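Local coordinates for AimR transcriptional regulator (Bacillus phage phi3T, PDB 5ZVV), which activates transcription of the phage aimX locus as a dimer and is switched off by the viral arbitrium peptide, which turns it into an inactive monomer, at residues A[7-12]-A[54-59]; A[19-24]-A[30-35]; A[47-52]-A[66-71]; A[82-87]-A[186-191]. One frame throughout, in Å; residues are numbered along the deposited sequence.

Interaction 1. Residues A[7-12]-A[54-59]; sequences KNECEK and KNLFPD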
# COMPACT_ATOMS: atom_id res chain seq x y z
N LYS A 7 -34.44 -37.69 -4.26
CA LYS A 7 -35.70 -38.36 -3.95
C LYS A 7 -35.46 -39.79 -3.48
O LYS A 7 -36.09 -40.25 -2.52
CB LYS A 7 -36.62 -38.35 -5.17
CG LYS A 7 -37.94 -39.07 -4.95
CD LYS A 7 -38.82 -38.99 -6.18
CE LYS A 7 -40.15 -39.71 -5.96
NZ LYS A 7 -41.05 -39.59 -7.13
N ASN A 8 -34.54 -40.51 -4.13
CA ASN A 8 -34.29 -41.91 -3.76
C ASN A 8 -33.75 -42.02 -2.34
O ASN A 8 -34.12 -42.95 -1.61
CB ASN A 8 -33.31 -42.54 -4.75
CG ASN A 8 -33.88 -42.68 -6.14
OD1 ASN A 8 -35.10 -42.78 -6.32
ND2 ASN A 8 -33.01 -42.67 -7.15
N GLU A 9 -32.89 -41.09 -1.93
CA GLU A 9 -32.40 -41.11 -0.55
C GLU A 9 -33.53 -40.81 0.42
O GLU A 9 -33.63 -41.43 1.49
CB GLU A 9 -31.27 -40.10 -0.38
CG GLU A 9 -29.92 -40.61 -0.85
CD GLU A 9 -29.46 -41.81 -0.05
OE1 GLU A 9 -29.45 -41.71 1.20
OE2 GLU A 9 -29.11 -42.84 -0.66
N CYS A 10 -34.41 -39.87 0.07
CA CYS A 10 -35.49 -39.47 0.96
C CYS A 10 -36.61 -40.51 1.01
O CYS A 10 -37.31 -40.61 2.03
CB CYS A 10 -36.05 -38.12 0.53
SG CYS A 10 -34.84 -36.77 0.56
N GLU A 11 -36.79 -41.29 -0.06
CA GLU A 11 -37.84 -42.31 -0.04
C GLU A 11 -37.50 -43.47 0.90
O GLU A 11 -38.41 -44.18 1.34
CB GLU A 11 -38.09 -42.86 -1.44
CG GLU A 11 -38.79 -41.89 -2.38
CD GLU A 11 -39.10 -42.51 -3.73
OE1 GLU A 11 -40.29 -42.58 -4.10
OE2 GLU A 11 -38.14 -42.93 -4.42
N LYS A 12 -36.22 -43.67 1.21
CA LYS A 12 -35.81 -44.73 2.12
C LYS A 12 -35.89 -44.33 3.58
O LYS A 12 -35.73 -45.19 4.45
CB LYS A 12 -34.38 -45.18 1.80
CG LYS A 12 -34.27 -46.37 0.86
CD LYS A 12 -34.77 -46.02 -0.54
CE LYS A 12 -34.52 -47.17 -1.50
NZ LYS A 12 -33.07 -47.51 -1.57
N LYS A 54 -25.74 -30.11 0.16
CA LYS A 54 -24.72 -30.10 1.21
C LYS A 54 -25.16 -30.95 2.39
O LYS A 54 -24.33 -31.61 3.03
CB LYS A 54 -24.43 -28.66 1.64
CG LYS A 54 -22.96 -28.39 1.93
CD LYS A 54 -22.52 -28.95 3.28
CE LYS A 54 -21.01 -28.84 3.47
NZ LYS A 54 -20.26 -29.82 2.63
N ASN A 55 -26.46 -30.96 2.70
CA ASN A 55 -26.94 -31.79 3.80
C ASN A 55 -26.88 -33.27 3.46
O ASN A 55 -26.58 -34.11 4.33
CB ASN A 55 -28.36 -31.39 4.19
CG ASN A 55 -28.92 -32.26 5.31
OD1 ASN A 55 -29.46 -33.34 5.06
ND2 ASN A 55 -28.80 -31.78 6.54
N LEU A 56 -27.14 -33.63 2.20
CA LEU A 56 -27.34 -35.02 1.82
C LEU A 56 -26.05 -35.69 1.37
O LEU A 56 -25.75 -36.82 1.78
CB LEU A 56 -28.40 -35.11 0.73
CG LEU A 56 -29.09 -36.45 0.51
CD1 LEU A 56 -29.60 -37.01 1.84
CD2 LEU A 56 -30.25 -36.29 -0.46
N PHE A 57 -25.27 -35.02 0.52
CA PHE A 57 -24.03 -35.57 -0.04
C PHE A 57 -22.87 -34.63 0.29
O PHE A 57 -22.34 -33.95 -0.60
CB PHE A 57 -24.16 -35.76 -1.55
CG PHE A 57 -25.45 -36.40 -1.98
CD1 PHE A 57 -25.66 -37.76 -1.80
CD2 PHE A 57 -26.45 -35.65 -2.56
CE1 PHE A 57 -26.84 -38.35 -2.20
CE2 PHE A 57 -27.64 -36.23 -2.96
CZ PHE A 57 -27.83 -37.58 -2.78
N PRO A 58 -22.44 -34.59 1.55
CA PRO A 58 -21.38 -33.63 1.92
C PRO A 58 -20.02 -33.96 1.32
O PRO A 58 -19.25 -33.04 1.03
CB PRO A 58 -21.35 -33.72 3.45
CG PRO A 58 -21.85 -35.09 3.75
CD PRO A 58 -22.89 -35.39 2.70
N ASP A 59 -19.70 -35.24 1.13
CA ASP A 59 -18.39 -35.64 0.62
C ASP A 59 -18.32 -35.70 -0.90
O ASP A 59 -17.22 -35.84 -1.44
CB ASP A 59 -17.98 -37.00 1.20
CG ASP A 59 -17.45 -36.90 2.61
OD1 ASP A 59 -16.89 -35.84 2.96
OD2 ASP A 59 -17.58 -37.88 3.36
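Glu9 meets Leu56 and Phe57 in a small apolar contact at the surface of the N-terminal helical region. It joins the latter part of helix 2-11 to the C-terminal end of helix 47-56. Only the aliphatic part of Glu9 takes part. Glu9 CB lies 3.9 Å from Leu56 CD2 and 4.2 Å from Leu56 CD1, so it sits against both methyl branches. One atom further out, Glu9 CG comes 4.1 Å from Phe57 CE1. It approaches the ring obliquely. The Glu9 chain bends at its second torsion (chi2 -63°), which turns the carboxylate aside from the line of this approach. The carboxylate and ring planes stand 70° apart. Phe57 is the first residue to leave the helical conformation, yet its ring still reaches back to helix 2-11. Leu56 CG sits 3.7 Å above one face of that ring, offset toward the rim. The two neighbours thus present a joint apolar surface to Glu9. Further back on helix 2-11, Ile6 touches both Leu56 and Phe57, and Leu2 touches Phe57. Helix 14-24 lies alongside, where Leu20 packs on both Cys10 and Leu56, while helix 29-36 meets Cys10 through Phe32 and Tyr33.

Interaction 2. Residues A[19-24]-A[30-35]; sequences RLAKLA and NGFYKF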
# COMPACT_ATOMS: atom_id res chain seq x y z
N ARG A 19 -37.52 -33.93 7.14
CA ARG A 19 -36.62 -32.88 7.61
C ARG A 19 -35.96 -32.14 6.45
O ARG A 19 -35.71 -30.94 6.55
CB ARG A 19 -35.57 -33.45 8.56
CG ARG A 19 -34.53 -34.36 7.91
CD ARG A 19 -33.45 -34.76 8.91
NE ARG A 19 -33.95 -35.67 9.93
CZ ARG A 19 -33.72 -36.98 9.95
NH1 ARG A 19 -34.23 -37.73 10.92
NH2 ARG A 19 -32.99 -37.54 8.99
N LEU A 20 -35.69 -32.84 5.34
CA LEU A 20 -35.13 -32.18 4.17
C LEU A 20 -36.18 -31.36 3.43
O LEU A 20 -35.89 -30.26 2.94
CB LEU A 20 -34.50 -33.21 3.23
CG LEU A 20 -33.05 -33.60 3.53
CD1 LEU A 20 -32.57 -34.67 2.57
CD2 LEU A 20 -32.16 -32.38 3.47
N ALA A 21 -37.41 -31.89 3.33
CA ALA A 21 -38.50 -31.11 2.78
C ALA A 21 -38.75 -29.85 3.60
O ALA A 21 -38.95 -28.76 3.05
CB ALA A 21 -39.77 -31.96 2.70
N LYS A 22 -38.73 -29.99 4.93
CA LYS A 22 -38.89 -28.83 5.82
C LYS A 22 -37.73 -27.85 5.65
O LYS A 22 -37.94 -26.63 5.69
CB LYS A 22 -38.98 -29.31 7.27
CG LYS A 22 -38.66 -28.26 8.32
CD LYS A 22 -39.92 -27.60 8.86
CE LYS A 22 -39.68 -27.02 10.24
NZ LYS A 22 -38.49 -26.12 10.27
N LEU A 23 -36.51 -28.37 5.47
CA LEU A 23 -35.37 -27.49 5.24
C LEU A 23 -35.52 -26.72 3.94
O LEU A 23 -35.10 -25.56 3.85
CB LEU A 23 -34.08 -28.31 5.24
CG LEU A 23 -32.78 -27.55 4.96
CD1 LEU A 23 -32.58 -26.43 5.97
CD2 LEU A 23 -31.59 -28.50 4.96
N ALA A 24 -36.11 -27.34 2.92
CA ALA A 24 -36.36 -26.66 1.66
C ALA A 24 -37.62 -25.81 1.68
O ALA A 24 -37.89 -25.10 0.70
CB ALA A 24 -36.44 -27.68 0.51
N ASN A 30 -44.00 -34.41 -1.54
CA ASN A 30 -44.21 -34.41 -2.99
C ASN A 30 -43.79 -33.09 -3.62
O ASN A 30 -43.15 -33.07 -4.67
CB ASN A 30 -45.67 -34.73 -3.31
CG ASN A 30 -45.83 -36.05 -4.05
OD1 ASN A 30 -45.84 -37.12 -3.44
ND2 ASN A 30 -45.94 -35.97 -5.37
N GLY A 31 -44.16 -31.97 -2.99
CA GLY A 31 -43.70 -30.68 -3.49
C GLY A 31 -42.20 -30.53 -3.41
O GLY A 31 -41.58 -29.88 -4.26
N PHE A 32 -41.58 -31.14 -2.39
CA PHE A 32 -40.13 -31.12 -2.27
C PHE A 32 -39.48 -31.90 -3.40
O PHE A 32 -38.53 -31.42 -4.03
CB PHE A 32 -39.73 -31.68 -0.90
CG PHE A 32 -38.26 -31.90 -0.74
CD1 PHE A 32 -37.38 -30.83 -0.72
CD2 PHE A 32 -37.75 -33.18 -0.60
CE1 PHE A 32 -36.03 -31.03 -0.57
CE2 PHE A 32 -36.40 -33.38 -0.45
CZ PHE A 32 -35.53 -32.31 -0.43
N TYR A 33 -40.00 -33.10 -3.68
CA TYR A 33 -39.48 -33.90 -4.79
C TYR A 33 -39.67 -33.18 -6.12
O TYR A 33 -38.78 -33.22 -6.98
CB TYR A 33 -40.15 -35.27 -4.82
CG TYR A 33 -39.86 -36.13 -3.61
CD1 TYR A 33 -38.68 -35.99 -2.90
CD2 TYR A 33 -40.78 -37.09 -3.18
CE1 TYR A 33 -38.42 -36.78 -1.79
CE2 TYR A 33 -40.52 -37.87 -2.07
CZ TYR A 33 -39.34 -37.72 -1.38
OH TYR A 33 -39.09 -38.50 -0.28
N LYS A 34 -40.81 -32.52 -6.30
CA LYS A 34 -41.01 -31.72 -7.51
C LYS A 34 -39.96 -30.61 -7.59
O LYS A 34 -39.40 -30.36 -8.67
CB LYS A 34 -42.42 -31.13 -7.54
CG LYS A 34 -42.78 -30.32 -8.80
CD LYS A 34 -44.21 -29.80 -8.79
CE LYS A 34 -44.53 -28.98 -10.03
NZ LYS A 34 -45.94 -28.47 -10.03
N PHE A 35 -39.68 -29.95 -6.47
CA PHE A 35 -38.70 -28.88 -6.47
C PHE A 35 -37.32 -29.39 -6.87
O PHE A 35 -36.68 -28.84 -7.77
CB PHE A 35 -38.63 -28.19 -5.11
CG PHE A 35 -37.40 -27.35 -4.92
CD1 PHE A 35 -37.16 -26.25 -5.73
CD2 PHE A 35 -36.47 -27.67 -3.94
CE1 PHE A 35 -36.02 -25.48 -5.56
CE2 PHE A 35 -35.33 -26.90 -3.77
CZ PHE A 35 -35.10 -25.81 -4.58
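Leu20 O accepts the backbone N-H of Ala24 at 2.9 Å and also lies against the ring of Phe32. Across the contact, Leu20 O is 3.6 Å from Phe32 CE1. The rest of the contact is apolar and centres on this one aromatic ring. Phe32 CG is trans to the backbone N (chi1 171°), which sends the ring from helix 29-36 onto the backbone of helix 14-24. Ala21 CA lies over one face, 3.9 Å from the ring centroid and 22° off the ring normal. This is a CH-pi contact. Leu20 C sits over the same face, likewise off-centre. Ala24 approaches differently: its CB is at the ring edge, near the plane, 3.5 Å from Phe32 CD1. Leu20 CB comes 3.9 Å from Phe32 CZ, at the far end of the ring. Near the ring's root, Ala21 CB is 3.6 Å from Phe32 CB. The small side chains of Ala21 and Ala24 suit this close approach. Phe35 adds a looser touch on Ala24. Cys10 of helix 2-11 and Ile52 of helix 47-56 also pack on Phe32. The short segments have axes 9.4 Å apart at 67°. Two helices joined by a short turn and locked by a buried aromatic are consistent with the helix-turn-helix of a DNA-binding head, as expected at the N-terminus of AimR receptors.

Interaction 3. Residues A[47-52]-A[66-71]; sequences GGLLKI and SEYFLE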
# COMPACT_ATOMS: atom_id res chain seq x y z
N GLY A 47 -29.96 -21.61 -3.96
CA GLY A 47 -29.78 -21.61 -2.52
C GLY A 47 -30.33 -22.80 -1.77
O GLY A 47 -29.58 -23.53 -1.10
N GLY A 48 -31.64 -23.02 -1.88
CA GLY A 48 -32.25 -24.16 -1.21
C GLY A 48 -31.69 -25.48 -1.70
O GLY A 48 -31.37 -26.36 -0.89
N LEU A 49 -31.56 -25.64 -3.02
CA LEU A 49 -30.99 -26.87 -3.56
C LEU A 49 -29.58 -27.10 -3.04
O LEU A 49 -29.22 -28.23 -2.69
CB LEU A 49 -31.00 -26.83 -5.09
CG LEU A 49 -30.37 -28.08 -5.72
CD1 LEU A 49 -31.23 -29.31 -5.46
CD2 LEU A 49 -30.15 -27.88 -7.20
N LEU A 50 -28.77 -26.04 -2.99
CA LEU A 50 -27.41 -26.19 -2.46
C LEU A 50 -27.44 -26.62 -1.00
O LEU A 50 -26.61 -27.42 -0.56
CB LEU A 50 -26.63 -24.89 -2.63
CG LEU A 50 -26.31 -24.47 -4.07
CD1 LEU A 50 -25.55 -23.16 -4.09
CD2 LEU A 50 -25.53 -25.55 -4.79
N LYS A 51 -28.40 -26.10 -0.22
CA LYS A 51 -28.56 -26.56 1.15
C LYS A 51 -28.89 -28.05 1.20
O LYS A 51 -28.33 -28.79 2.02
CB LYS A 51 -29.65 -25.75 1.87
CG LYS A 51 -29.33 -24.27 2.04
CD LYS A 51 -30.43 -23.56 2.83
CE LYS A 51 -30.18 -22.06 2.96
NZ LYS A 51 -30.40 -21.33 1.68
N ILE A 52 -29.79 -28.51 0.33
CA ILE A 52 -30.17 -29.92 0.31
C ILE A 52 -28.98 -30.79 -0.06
O ILE A 52 -28.72 -31.82 0.57
CB ILE A 52 -31.36 -30.14 -0.65
CG1 ILE A 52 -32.56 -29.29 -0.23
CG2 ILE A 52 -31.73 -31.62 -0.70
CD1 ILE A 52 -33.02 -29.52 1.20
N SER A 66 -20.61 -30.41 -9.86
CA SER A 66 -19.84 -30.21 -11.08
C SER A 66 -20.63 -30.66 -12.29
O SER A 66 -20.59 -30.02 -13.35
CB SER A 66 -18.51 -30.96 -10.99
OG SER A 66 -17.76 -30.81 -12.18
N GLU A 67 -21.38 -31.76 -12.16
CA GLU A 67 -22.24 -32.19 -13.26
C GLU A 67 -23.48 -31.31 -13.37
O GLU A 67 -23.93 -31.01 -14.48
CB GLU A 67 -22.63 -33.65 -13.07
CG GLU A 67 -23.48 -34.23 -14.19
CD GLU A 67 -23.78 -35.70 -13.99
OE1 GLU A 67 -23.39 -36.25 -12.93
OE2 GLU A 67 -24.39 -36.31 -14.89
N TYR A 68 -24.03 -30.87 -12.24
CA TYR A 68 -25.30 -30.17 -12.24
C TYR A 68 -25.15 -28.74 -12.76
O TYR A 68 -25.97 -28.28 -13.56
CB TYR A 68 -25.88 -30.16 -10.82
CG TYR A 68 -27.27 -29.58 -10.71
CD1 TYR A 68 -28.39 -30.39 -10.86
CD2 TYR A 68 -27.46 -28.24 -10.43
CE1 TYR A 68 -29.66 -29.87 -10.75
CE2 TYR A 68 -28.73 -27.70 -10.32
CZ TYR A 68 -29.83 -28.53 -10.48
OH TYR A 68 -31.10 -28.01 -10.37
N PHE A 69 -24.11 -28.03 -12.32
CA PHE A 69 -23.95 -26.63 -12.68
C PHE A 69 -23.79 -26.45 -14.18
O PHE A 69 -24.26 -25.46 -14.75
CB PHE A 69 -22.75 -26.03 -11.94
CG PHE A 69 -23.01 -25.71 -10.50
CD1 PHE A 69 -24.30 -25.76 -9.98
CD2 PHE A 69 -21.97 -25.36 -9.66
CE1 PHE A 69 -24.53 -25.47 -8.65
CE2 PHE A 69 -22.20 -25.06 -8.33
CZ PHE A 69 -23.48 -25.11 -7.82
N LEU A 70 -23.11 -27.39 -14.84
CA LEU A 70 -22.87 -27.28 -16.27
C LEU A 70 -24.14 -27.46 -17.09
O LEU A 70 -24.11 -27.22 -18.31
CB LEU A 70 -21.82 -28.29 -16.72
CG LEU A 70 -20.42 -28.08 -16.13
CD1 LEU A 70 -19.46 -29.15 -16.63
CD2 LEU A 70 -19.91 -26.68 -16.47
N GLU A 71 -25.25 -27.86 -16.47
CA GLU A 71 -26.53 -27.98 -17.16
C GLU A 71 -27.43 -26.77 -16.98
O GLU A 71 -28.47 -26.69 -17.64
CB GLU A 71 -27.27 -29.24 -16.68
CG GLU A 71 -26.54 -30.54 -17.00
CD GLU A 71 -26.27 -30.73 -18.48
OE1 GLU A 71 -27.12 -30.31 -19.30
OE2 GLU A 71 -25.21 -31.28 -18.83
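Leu49 and Leu50 pack against Tyr68 and Phe69 where helix 47-56 meets helix 61-69. This is helix-to-helix packing in an all-helical fold; helix 61-69 falls in the TPR-clan region. The contact across the segments is apolar, and two leucine-aromatic pairs carry it.

Each pair is made by one leucine methyl. Leu50 CD2 lies 3.7 Å from Phe69 CZ and sits at the edge of the ring, near its plane. The two side chains cross at about a right angle. Phe69 CG is trans to its own carbonyl carbon (chi1 -77°), whereas Tyr68 CG is trans to its own backbone N (chi1 -174°). With different places round the helix and different first torsions, the two rings reach different leucines. Helix 77-88 and helix 92-103 close round Phe69 through Ser82, Tyr85, Leu94 and Ile98. Leu2 and Met43 pack on Tyr68.

The backbone bonds run mainly within each segment. Lys51 N donates to Gly47 O at 3.0 Å, and Ile52 N donates to Gly48 O in the next step of the helix. In the other segment Glu71 N reaches back three residues to Tyr68 O, also at 3.0 Å. Gly47 N and Glu71 O also bond outside, to the side chains of Asn45 and Lys41.

The tightest packing is at the phenol of Tyr68. The two side chains come from opposite directions, and Leu49 CD2 meets the ring obliquely. Leu49 CD2 is 3.4 Å from both Tyr68 CZ and Tyr68 CE2, but 4.1 Å from Tyr68 CE1. The methyl is therefore displaced toward one side of the phenol, with Tyr68 OH closest to it at 3.3 Å.

Interaction 4. Residues A[82-87]-A[186-191]; sequences SVEYSD and KESFKS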
# COMPACT_ATOMS: atom_id res chain seq x y z
N SER A 82 -24.05 -20.12 -9.55
CA SER A 82 -23.19 -21.29 -9.64
C SER A 82 -21.73 -20.89 -9.75
O SER A 82 -20.86 -21.56 -9.18
CB SER A 82 -23.60 -22.16 -10.83
OG SER A 82 -22.99 -21.73 -12.02
N VAL A 83 -21.42 -19.81 -10.47
CA VAL A 83 -20.02 -19.41 -10.58
C VAL A 83 -19.51 -18.91 -9.23
O VAL A 83 -18.36 -19.17 -8.86
CB VAL A 83 -19.80 -18.38 -11.71
CG1 VAL A 83 -20.08 -16.95 -11.25
CG2 VAL A 83 -18.38 -18.49 -12.25
N GLU A 84 -20.36 -18.22 -8.46
CA GLU A 84 -19.92 -17.75 -7.15
C GLU A 84 -19.70 -18.92 -6.19
O GLU A 84 -18.69 -18.97 -5.48
CB GLU A 84 -20.90 -16.74 -6.57
CG GLU A 84 -20.74 -16.50 -5.06
CD GLU A 84 -19.35 -16.00 -4.66
OE1 GLU A 84 -18.57 -15.59 -5.53
OE2 GLU A 84 -19.05 -16.01 -3.45
N TYR A 85 -20.65 -19.86 -6.15
CA TYR A 85 -20.49 -21.02 -5.28
C TYR A 85 -19.27 -21.85 -5.68
O TYR A 85 -18.53 -22.33 -4.82
CB TYR A 85 -21.76 -21.88 -5.30
CG TYR A 85 -21.84 -22.89 -4.19
CD1 TYR A 85 -22.07 -22.50 -2.87
CD2 TYR A 85 -21.69 -24.25 -4.44
CE1 TYR A 85 -22.14 -23.42 -1.85
CE2 TYR A 85 -21.76 -25.18 -3.43
CZ TYR A 85 -21.99 -24.76 -2.13
OH TYR A 85 -22.06 -25.69 -1.12
N SER A 86 -19.05 -22.01 -6.99
CA SER A 86 -17.90 -22.78 -7.44
C SER A 86 -16.60 -22.10 -7.03
O SER A 86 -15.67 -22.76 -6.55
CB SER A 86 -17.96 -22.96 -8.96
OG SER A 86 -16.91 -23.81 -9.41
N ASP A 87 -16.52 -20.78 -7.20
CA ASP A 87 -15.26 -20.10 -6.92
C ASP A 87 -14.99 -20.00 -5.42
O ASP A 87 -13.83 -20.09 -4.99
CB ASP A 87 -15.25 -18.71 -7.54
CG ASP A 87 -13.92 -18.01 -7.37
OD1 ASP A 87 -12.96 -18.38 -8.08
OD2 ASP A 87 -13.82 -17.12 -6.50
N LYS A 186 -25.34 -12.35 -1.62
CA LYS A 186 -24.93 -11.40 -0.59
C LYS A 186 -24.36 -12.10 0.64
O LYS A 186 -23.40 -11.62 1.25
CB LYS A 186 -26.11 -10.51 -0.20
CG LYS A 186 -25.76 -9.40 0.79
CD LYS A 186 -26.94 -8.46 1.03
CE LYS A 186 -26.61 -7.42 2.08
NZ LYS A 186 -27.61 -6.32 2.11
N GLU A 187 -24.94 -13.25 1.02
CA GLU A 187 -24.39 -14.01 2.13
C GLU A 187 -23.02 -14.59 1.78
O GLU A 187 -22.11 -14.62 2.63
CB GLU A 187 -25.36 -15.12 2.54
CG GLU A 187 -26.70 -14.60 3.03
CD GLU A 187 -26.56 -13.65 4.20
OE1 GLU A 187 -26.00 -14.07 5.24
OE2 GLU A 187 -26.99 -12.49 4.08
N SER A 188 -22.85 -15.06 0.54
CA SER A 188 -21.55 -15.56 0.11
C SER A 188 -20.49 -14.47 0.19
O SER A 188 -19.40 -14.67 0.76
CB SER A 188 -21.66 -16.11 -1.32
OG SER A 188 -20.51 -16.86 -1.67
N PHE A 189 -20.80 -13.29 -0.36
CA PHE A 189 -19.87 -12.17 -0.29
C PHE A 189 -19.58 -11.78 1.15
O PHE A 189 -18.44 -11.44 1.50
CB PHE A 189 -20.42 -10.98 -1.07
CG PHE A 189 -20.44 -11.18 -2.56
CD1 PHE A 189 -19.84 -12.30 -3.13
CD2 PHE A 189 -21.03 -10.25 -3.40
CE1 PHE A 189 -19.85 -12.49 -4.50
CE2 PHE A 189 -21.03 -10.43 -4.77
CZ PHE A 189 -20.44 -11.55 -5.32
N LYS A 190 -20.60 -11.83 2.01
CA LYS A 190 -20.40 -11.55 3.43
C LYS A 190 -19.37 -12.49 4.03
O LYS A 190 -18.46 -12.06 4.75
CB LYS A 190 -21.73 -11.64 4.18
CG LYS A 190 -22.61 -10.40 4.10
CD LYS A 190 -23.88 -10.59 4.91
CE LYS A 190 -24.82 -9.40 4.79
NZ LYS A 190 -26.13 -9.67 5.46
N SER A 191 -19.50 -13.79 3.76
CA SER A 191 -18.52 -14.73 4.29
C SER A 191 -17.12 -14.44 3.76
O SER A 191 -16.14 -14.46 4.53
CB SER A 191 -18.95 -16.16 3.95
OG SER A 191 -18.98 -16.37 2.55
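Glu84, Ser188 and Phe189 make up this buried contact between helix 77-88 and helix 184-203. Glu84 contributes most of it. Its CG lies trans to the backbone N (chi1 164°), and the chain then bends at chi2. The carboxylate is thereby brought to Ser188 with one oxygen and to Phe189 with the other.

Ser188 OG donates a hydrogen bond to Glu84 OE2. The modelled distance between Ser188 OG and Glu84 OE2 is 2.5 Å, very short, so its exact length is doubtful. Glu84 OE2 also forms a salt bridge with Arg192 NE, one turn further along helix 184-203. Glu84 OE1 is hydrogen-bonded to Tyr117 OH of helix 108-124. Both carboxylate oxygens thus have polar partners inside the protein, and the nearby arginine would probably favour the charged form.

Both helices belong to the TPR-clan region of AimR, where paired helices stack into a superhelix. The contact joins parts of that array 99 residues apart in sequence. A buried acid bound to three side chains ties the helices together in a polar cluster with Arg192 and Tyr117.

Phe189 meets the same carboxylate with its rim. Glu84 OE1 lies in the ring plane at the edge, 3.5 Å from Phe189 CE1. The carboxylate and ring planes are 82° apart. The oxygen, probably charged, thus faces the ring hydrogens and not the pi cloud. The Phe189 ring also meets that of Phe149, with the two planes nearly parallel. Asp87 OD2, one turn after Glu84, makes a second salt bridge to Arg192, at NH2.

The four contacts run from the N-terminal helices into the superhelical body. Interaction 2 falls, in sequence, between the two segments of interaction 1. Interactions 1 and 3 cross along the chain and share helix 47-56; their centres are 13 Å apart. Interactions 1 and 2 have centres 12 Å apart and touch through Cys10 and Tyr33. Ile52 connects interaction 2 to interaction 3. Interaction 4 comes last, with its centre 13 Å from that of interaction 3, and Leu50 packs on Tyr85 between them. Interactions 2 and 4 do not touch; their nearest atoms are about 12 Å apart. Helix 47-56 packs on the probable DNA-binding head and on helix 61-69, consistent with a junction.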